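Side-chain contacts in capsular polysaccharide biosynthesis protein (Vibrio cholerae, PDB 1XPJ), which is of unknown function but belongs to the haloacid dehalogenase-like hydrolases and probably acts on phosphorylated substrates, perhaps in capsular polysaccharide biosynthesis: residues Thr47-Arg52 against Leu66-Glu71; Arg52-Glu55 against Lys60-Ile63; Thr70-Leu73 against Gln77-Tyr80. All blocks are in the same frame, centred on the assembly; numbering follows the deposited sequence.

Contact 1 (Thr47-Arg52 against Leu66-Glu71); sequences TARNMR and LPIITE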
loop_
_atom_site.group_PDB
_atom_site.type_symbol
_atom_site.label_atom_id
_atom_site.label_comp_id
_atom_site.label_asym_id
_atom_site.label_seq_id
_atom_site.Cartn_x
_atom_site.Cartn_y
_atom_site.Cartn_z
ATOM N N THR A 47 6.390 -1.454 -10.617
ATOM C CA THR A 47 7.618 -0.674 -10.770
ATOM C C THR A 47 7.950 0.176 -9.559
ATOM O O THR A 47 7.052 0.722 -8.907
ATOM C CB THR A 47 7.544 0.221 -12.037
ATOM O OG1 THR A 47 8.660 1.132 -12.062
ATOM C CG2 THR A 47 6.320 1.145 -11.975
ATOM N N ALA A 48 9.251 0.286 -9.276
ATOM C CA ALA A 48 9.797 1.194 -8.260
ATOM C C ALA A 48 10.119 2.605 -8.799
ATOM O O ALA A 48 10.704 3.429 -8.076
ATOM C CB ALA A 48 11.030 0.583 -7.621
ATOM N N ARG A 49 9.757 2.877 -10.055
ATOM C CA ARG A 49 10.106 4.152 -10.707
ATOM C C ARG A 49 9.706 5.363 -9.881
ATOM O O ARG A 49 8.572 5.446 -9.420
ATOM C CB ARG A 49 9.458 4.266 -12.093
ATOM C CG ARG A 49 9.887 5.539 -12.831
ATOM C CD ARG A 49 9.212 5.746 -14.173
ATOM N NE ARG A 49 9.679 4.814 -15.200
ATOM C CZ ARG A 49 9.197 4.766 -16.438
ATOM N NH1 ARG A 49 8.223 5.594 -16.811
ATOM N NH2 ARG A 49 9.681 3.886 -17.303
ATOM N N ASN A 50 10.648 6.289 -9.710
ATOM C CA ASN A 50 10.471 7.506 -8.921
ATOM C C ASN A 50 10.327 7.345 -7.389
ATOM O O ASN A 50 10.029 8.320 -6.680
ATOM C CB ASN A 50 9.373 8.412 -9.500
ATOM C CG ASN A 50 9.795 9.098 -10.791
ATOM O OD1 ASN A 50 10.979 9.150 -11.139
ATOM N ND2 ASN A 50 8.828 9.653 -11.493
ATOM N N MET A 51 10.551 6.130 -6.888
ATOM C CA MET A 51 10.629 5.893 -5.457
ATOM C C MET A 51 11.851 6.600 -4.862
ATOM O O MET A 51 11.801 7.141 -3.774
ATOM C CB MET A 51 10.660 4.421 -5.059
ATOM C CG MET A 51 9.323 3.716 -5.277
ATOM S SD MET A 51 8.555 3.378 -3.691
ATOM C CE MET A 51 7.362 4.725 -3.681
ATOM N N ARG A 52 12.956 6.614 -5.606
ATOM C CA ARG A 52 14.153 7.327 -5.158
ATOM C C ARG A 52 13.864 8.832 -5.130
ATOM O O ARG A 52 13.911 9.450 -4.064
ATOM C CB ARG A 52 15.365 7.008 -6.038
ATOM C CG ARG A 52 16.681 7.305 -5.367
ATOM C CD ARG A 52 17.529 8.358 -6.053
ATOM N NE ARG A 52 18.461 7.771 -7.011
ATOM C CZ ARG A 52 19.695 8.230 -7.233
ATOM N NH1 ARG A 52 20.157 9.287 -6.559
ATOM N NH2 ARG A 52 20.471 7.628 -8.132
ATOM N N LEU A 66 2.843 8.073 -12.909
ATOM C CA LEU A 66 1.839 7.201 -13.547
ATOM C C LEU A 66 1.419 7.632 -14.950
ATOM O O LEU A 66 1.426 6.786 -15.838
ATOM C CB LEU A 66 0.615 6.951 -12.657
ATOM C CG LEU A 66 0.489 5.552 -12.033
ATOM C CD1 LEU A 66 -0.706 5.520 -11.042
ATOM C CD2 LEU A 66 0.340 4.400 -13.076
ATOM N N PRO A 67 1.065 8.903 -15.181
ATOM C CA PRO A 67 0.727 9.348 -16.543
ATOM C C PRO A 67 1.761 8.971 -17.605
ATOM O O PRO A 67 1.359 8.445 -18.640
ATOM C CB PRO A 67 0.610 10.875 -16.410
ATOM C CG PRO A 67 0.217 11.079 -14.980
ATOM C CD PRO A 67 0.936 10.002 -14.206
ATOM N N ILE A 68 3.045 9.198 -17.345
ATOM C CA ILE A 68 4.107 8.917 -18.314
ATOM C C ILE A 68 4.305 7.432 -18.560
ATOM O O ILE A 68 4.627 7.038 -19.678
ATOM C CB ILE A 68 5.434 9.603 -17.901
ATOM C CG1 ILE A 68 5.396 11.066 -18.322
ATOM C CG2 ILE A 68 6.665 8.926 -18.532
ATOM C CD1 ILE A 68 6.331 11.954 -17.527
ATOM N N ILE A 69 4.090 6.611 -17.529
ATOM C CA ILE A 69 4.123 5.166 -17.696
ATOM C C ILE A 69 3.034 4.699 -18.669
ATOM O O ILE A 69 3.319 3.983 -19.634
ATOM C CB ILE A 69 3.975 4.448 -16.343
ATOM C CG1 ILE A 69 5.200 4.692 -15.459
ATOM C CG2 ILE A 69 3.673 2.932 -16.533
ATOM C CD1 ILE A 69 4.986 4.261 -14.017
ATOM N N THR A 70 1.793 5.097 -18.416
ATOM C CA THR A 70 0.682 4.617 -19.230
ATOM C C THR A 70 0.831 5.084 -20.668
ATOM O O THR A 70 0.731 4.288 -21.595
ATOM C CB THR A 70 -0.677 5.043 -18.628
ATOM O OG1 THR A 70 -0.916 6.430 -18.882
ATOM C CG2 THR A 70 -0.655 4.925 -17.105
ATOM N N GLU A 71 1.094 6.373 -20.837
ATOM C CA GLU A 71 1.378 6.943 -22.151
ATOM C C GLU A 71 2.434 6.117 -22.904
ATOM O O GLU A 71 2.255 5.784 -24.017
ATOM C CB GLU A 71 1.820 8.412 -22.003
ATOM C CG GLU A 71 2.089 9.082 -23.351
ATOM C CD GLU A 71 2.735 10.447 -23.204
ATOM O OE1 GLU A 71 3.942 10.504 -22.875
ATOM O OE2 GLU A 71 2.029 11.455 -23.425
#
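Arg49 and Ile69 slide past one another in opposite directions, and Arg49 NH1 comes to 3.4 Å from Ile69 CG1. The approach is oblique to the guanidinium plane, and Ile68 CG2 follows at 4.1 Å from the same Arg49 NH1, its side chain crossing that of Arg49 at about a right angle. Of the two conformers of Arg49, the one described has CG anti to the backbone N (chi1 -176°), an extended next torsion and one bend at chi3, which swings NH1 toward the two isoleucines. Its polar end is held by other partners: NH2 forms a salt bridge with Asp9 OD1, and the group makes a cation-pi contact with Tyr20. The helix 66-75 side chains therefore supply an apolar flank, with no hydrogen bond across the contact.

At the other end of the Ile69 side chain, Ile69 CD1 and Thr47 CG2 meet tip to tip at 4.0 Å. The Thr47 rotamer (chi1 171°) separates its two branches: the methyl goes to the isoleucine, while Thr47 OG1 accepts from Arg49 N at 2.9 Å, with an N-H...O angle of 159°, forming an ST turn. A type II beta turn from Ala48 to Met51 follows. This threonine, where the chain passes from strand into loop, with an arginine paired to Asp9, the second aspartate of a DxDx(T/V)-like sequence, is consistent with the active-site end of a haloacid dehalogenase-type fold.

Contact 2 (Arg52-Glu55 against Lys60-Ile63); sequences RTYE and KINI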
loop_
_atom_site.group_PDB
_atom_site.type_symbol
_atom_site.label_atom_id
_atom_site.label_comp_id
_atom_site.label_asym_id
_atom_site.label_seq_id
_atom_site.Cartn_x
_atom_site.Cartn_y
_atom_site.Cartn_z
ATOM N N ARG A 52 12.956 6.614 -5.606
ATOM C CA ARG A 52 14.153 7.327 -5.158
ATOM C C ARG A 52 13.864 8.832 -5.130
ATOM O O ARG A 52 13.911 9.450 -4.064
ATOM C CB ARG A 52 15.365 7.008 -6.038
ATOM C CG ARG A 52 16.681 7.305 -5.367
ATOM C CD ARG A 52 17.529 8.358 -6.053
ATOM N NE ARG A 52 18.461 7.771 -7.011
ATOM C CZ ARG A 52 19.695 8.230 -7.233
ATOM N NH1 ARG A 52 20.157 9.287 -6.559
ATOM N NH2 ARG A 52 20.471 7.628 -8.132
ATOM N N THR A 53 13.529 9.392 -6.297
ATOM C CA THR A 53 13.171 10.806 -6.450
ATOM C C THR A 53 12.199 11.355 -5.408
ATOM O O THR A 53 12.425 12.419 -4.847
ATOM C CB THR A 53 12.612 11.058 -7.866
ATOM O OG1 THR A 53 13.678 10.925 -8.814
ATOM C CG2 THR A 53 12.147 12.533 -8.041
ATOM N N TYR A 54 11.108 10.644 -5.164
ATOM C CA TYR A 54 10.097 11.163 -4.241
ATOM C C TYR A 54 10.232 10.613 -2.824
ATOM O O TYR A 54 9.375 10.858 -1.983
ATOM C CB TYR A 54 8.676 11.015 -4.823
ATOM C CG TYR A 54 8.509 11.825 -6.094
ATOM C CD1 TYR A 54 8.735 13.217 -6.098
ATOM C CD2 TYR A 54 8.171 11.211 -7.298
ATOM C CE1 TYR A 54 8.599 13.972 -7.271
ATOM C CE2 TYR A 54 8.037 11.955 -8.477
ATOM C CZ TYR A 54 8.253 13.332 -8.456
ATOM O OH TYR A 54 8.129 14.059 -9.619
ATOM N N GLU A 55 11.322 9.892 -2.567
ATOM C CA GLU A 55 11.616 9.317 -1.249
ATOM C C GLU A 55 10.474 8.441 -0.721
ATOM O O GLU A 55 10.109 8.517 0.460
ATOM C CB GLU A 55 11.946 10.412 -0.224
ATOM C CG GLU A 55 12.940 11.469 -0.693
ATOM C CD GLU A 55 13.396 12.360 0.442
ATOM O OE1 GLU A 55 14.412 12.019 1.068
ATOM O OE2 GLU A 55 12.726 13.379 0.718
ATOM N N LYS A 60 2.976 11.510 -4.596
ATOM C CA LYS A 60 3.622 12.228 -5.699
ATOM C C LYS A 60 3.785 11.337 -6.934
ATOM O O LYS A 60 3.556 11.782 -8.056
ATOM C CB LYS A 60 4.991 12.745 -5.272
ATOM C CG LYS A 60 4.981 14.161 -4.700
ATOM C CD LYS A 60 5.929 14.295 -3.520
ATOM C CE LYS A 60 6.436 15.740 -3.349
ATOM N NZ LYS A 60 5.343 16.734 -3.117
ATOM N N ILE A 61 4.184 10.084 -6.732
ATOM C CA ILE A 61 4.335 9.121 -7.826
ATOM C C ILE A 61 3.036 8.983 -8.633
ATOM O O ILE A 61 3.074 8.969 -9.865
ATOM C CB ILE A 61 4.849 7.749 -7.287
ATOM C CG1 ILE A 61 6.283 7.902 -6.761
ATOM C CG2 ILE A 61 4.810 6.669 -8.360
ATOM C CD1 ILE A 61 6.797 6.680 -6.019
ATOM N N ASN A 62 1.896 8.929 -7.936
ATOM C CA ASN A 62 0.575 8.918 -8.583
ATOM C C ASN A 62 0.336 10.114 -9.522
ATOM O O ASN A 62 -0.391 9.996 -10.516
ATOM C CB ASN A 62 -0.551 8.851 -7.531
ATOM C CG ASN A 62 -0.709 7.458 -6.905
ATOM O OD1 ASN A 62 -0.169 6.470 -7.399
ATOM N ND2 ASN A 62 -1.460 7.388 -5.804
ATOM N N ILE A 63 0.966 11.253 -9.214
ATOM C CA ILE A 63 0.754 12.488 -9.983
ATOM C C ILE A 63 1.724 12.594 -11.136
ATOM O O ILE A 63 1.330 12.876 -12.267
ATOM C CB ILE A 63 0.900 13.774 -9.104
ATOM C CG1 ILE A 63 -0.136 13.834 -7.982
ATOM C CG2 ILE A 63 0.790 15.048 -9.968
ATOM C CD1 ILE A 63 0.151 14.953 -6.979
#
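A type I beta turn in the loop leading to helix 58-64, closed by Glu55 N to Arg52 O at 3.0 Å, sets the ring of Tyr54 against Lys60 and Ile61 of that helix. The evidence for a CH-pi contact is geometric: Lys60 CB stands 4.0 Å from the Tyr54 ring centroid and 20° off the ring normal, so it lies over the face, though offset toward the rim. Of the ring atoms, Tyr54 CG lies nearest to Lys60 CB, at 3.7 Å. Farther out along the chain, Lys60 CD still touches Tyr54 CD1 at 4.0 Å. The two side chains cross at about a right angle and, in the lysine conformer described, bends at chi2 and chi4 lead its end away from the turn.

Ile61 adds the second touch, Ile61 CG1 reaching Tyr54 CD2 at 3.8 Å from an oblique direction. The opposite face of the ring is covered from within the turn itself, by Thr53 CG2 at 3.8 Å above the Tyr54 plane and over its centre. Tyr54, with CG beside the backbone N (chi1 -63°), is thus sandwiched between a threonine methyl and a lysine methylene. The ring also meets that of His64, and Lys60 packs on Asp81 of the second subunit. No hydrogen bond crosses between the segments, so the union of turn and helix rests on dispersion and CH-pi contacts, made by the aliphatic part of the lysine and not by its ammonium group.

Contact 3 (Thr70-Leu73 against Gln77-Tyr80); sequences TEWL and QVPY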
loop_
_atom_site.group_PDB
_atom_site.type_symbol
_atom_site.label_atom_id
_atom_site.label_comp_id
_atom_site.label_asym_id
_atom_site.label_seq_id
_atom_site.Cartn_x
_atom_site.Cartn_y
_atom_site.Cartn_z
ATOM N N THR A 70 1.793 5.097 -18.416
ATOM C CA THR A 70 0.682 4.617 -19.230
ATOM C C THR A 70 0.831 5.084 -20.668
ATOM O O THR A 70 0.731 4.288 -21.595
ATOM C CB THR A 70 -0.677 5.043 -18.628
ATOM O OG1 THR A 70 -0.916 6.430 -18.882
ATOM C CG2 THR A 70 -0.655 4.925 -17.105
ATOM N N GLU A 71 1.094 6.373 -20.837
ATOM C CA GLU A 71 1.378 6.943 -22.151
ATOM C C GLU A 71 2.434 6.117 -22.904
ATOM O O GLU A 71 2.255 5.784 -24.017
ATOM C CB GLU A 71 1.820 8.412 -22.003
ATOM C CG GLU A 71 2.089 9.082 -23.351
ATOM C CD GLU A 71 2.735 10.447 -23.204
ATOM O OE1 GLU A 71 3.942 10.504 -22.875
ATOM O OE2 GLU A 71 2.029 11.455 -23.425
ATOM N N TRP A 72 3.541 5.787 -22.233
ATOM C CA TRP A 72 4.616 5.015 -22.839
ATOM C C TRP A 72 4.186 3.589 -23.194
ATOM O O TRP A 72 4.473 3.098 -24.292
ATOM C CB TRP A 72 5.845 5.000 -21.930
ATOM C CG TRP A 72 7.063 4.417 -22.563
ATOM C CD1 TRP A 72 8.048 5.098 -23.239
ATOM C CD2 TRP A 72 7.439 3.032 -22.598
ATOM N NE1 TRP A 72 9.016 4.223 -23.674
ATOM C CE2 TRP A 72 8.670 2.947 -23.298
ATOM C CE3 TRP A 72 6.872 1.844 -22.089
ATOM C CZ2 TRP A 72 9.340 1.723 -23.504
ATOM C CZ3 TRP A 72 7.539 0.632 -22.295
ATOM C CH2 TRP A 72 8.760 0.582 -22.997
ATOM N N LEU A 73 3.494 2.937 -22.268
ATOM C CA LEU A 73 2.964 1.600 -22.510
ATOM C C LEU A 73 2.042 1.597 -23.730
ATOM O O LEU A 73 2.221 0.768 -24.628
ATOM C CB LEU A 73 2.273 1.025 -21.248
ATOM C CG LEU A 73 3.187 0.724 -20.043
ATOM C CD1 LEU A 73 2.395 0.648 -18.764
ATOM C CD2 LEU A 73 3.960 -0.566 -20.220
ATOM N N GLN A 77 2.482 -0.272 -27.524
ATOM C CA GLN A 77 1.571 -1.409 -27.671
ATOM C C GLN A 77 1.942 -2.527 -26.697
ATOM O O GLN A 77 2.011 -3.703 -27.068
ATOM C CB GLN A 77 1.547 -1.932 -29.130
ATOM C CG GLN A 77 1.492 -0.833 -30.204
ATOM C CD GLN A 77 0.095 -0.611 -30.755
ATOM O OE1 GLN A 77 -0.140 -0.784 -31.955
ATOM N NE2 GLN A 77 -0.834 -0.225 -29.886
ATOM N N VAL A 78 2.217 -2.150 -25.449
ATOM C CA VAL A 78 2.513 -3.122 -24.407
ATOM C C VAL A 78 1.182 -3.512 -23.775
ATOM O O VAL A 78 0.442 -2.642 -23.309
ATOM C CB VAL A 78 3.459 -2.555 -23.350
ATOM C CG1 VAL A 78 3.961 -3.667 -22.389
ATOM C CG2 VAL A 78 4.612 -1.832 -24.010
ATOM N N PRO A 79 0.848 -4.806 -23.795
ATOM C CA PRO A 79 -0.396 -5.263 -23.171
ATOM C C PRO A 79 -0.212 -5.202 -21.658
ATOM O O PRO A 79 0.897 -5.467 -21.149
ATOM C CB PRO A 79 -0.540 -6.709 -23.671
ATOM C CG PRO A 79 0.842 -7.153 -24.047
ATOM C CD PRO A 79 1.628 -5.920 -24.374
ATOM N N TYR A 80 -1.262 -4.797 -20.950
ATOM C CA TYR A 80 -1.229 -4.750 -19.491
ATOM C C TYR A 80 -2.660 -4.736 -19.000
ATOM O O TYR A 80 -3.514 -4.093 -19.595
ATOM C CB TYR A 80 -0.431 -3.528 -18.958
ATOM C CG TYR A 80 -1.019 -2.182 -19.337
ATOM C CD1 TYR A 80 -1.883 -1.496 -18.466
ATOM C CD2 TYR A 80 -0.734 -1.603 -20.582
ATOM C CE1 TYR A 80 -2.455 -0.241 -18.832
ATOM C CE2 TYR A 80 -1.282 -0.369 -20.961
ATOM C CZ TYR A 80 -2.145 0.306 -20.086
ATOM O OH TYR A 80 -2.679 1.521 -20.471
#
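Leu73 touches both Val78 and Tyr80 with separate parts of one side chain. Leu73 CD2 meets Val78 CB at 3.7 Å, the two side chains crossing at a slant. Leu73 CB lies 3.8 Å from Tyr80 CE2, while Leu73 CD1 stands 4.2 Å above one face of the same ring, offset toward the rim. A third, looser touch joins Trp72 CZ3 to Val78 CG2 at 4.2 Å, oblique to the indole.

The backbone geometry behind these touches is that of a helix end. Val78 N donates to Leu73 O over 3.0 Å with a nearly straight N-H...O angle of 176°, the donor tilted 29° from the carbonyl plane. Gln77 N is close to the same oxygen but poorly angled for it, and bonds to Asp74 O instead. With positive phi at Gln77, this is a Schellman motif. It ends helix 66-75 and turns the chain toward strand 82-85, within the beta-alpha-beta connection from strand 42-47.

Further out, each ring has its own restraint. Tyr80 CG sits between the backbone N and the carbonyl carbon (chi1 63°), which brings the ring against Leu73, and Val78 O lies in plane at its edge. Tyr80 OH hydrogen-bonds to Asp74 OD1, so the residue whose carbonyl serves the Schellman motif also fixes the phenol. Trp72 is held through NE1 by Val23 O. Val78 is backed by Ile30 and Leu33 of helix 27-38, and Tyr80 packs on Ile63 of the second subunit.

Overall arrangement
Along the chain, contacts 1 and 2 start from the same loop after strand 42-47 and share Arg52; contact 2 packs the turn on helix 58-64, which follows it, and contact 1 reaches the next helix, 66-75. Contact 3 opens on that second helix, shares Thr70 and Glu71 with contact 1, and leads to strand 82-85. The centres of contacts 1 and 2 are 8 Å apart, those of 1 and 3 about 12 Å, and those of 2 and 3 about 20 Å, so contact 1 bridges the other two. Together they follow the connection between two parallel strands of the sheet, from the probable catalytic end at contact 1 to the helix terminus at contact 3.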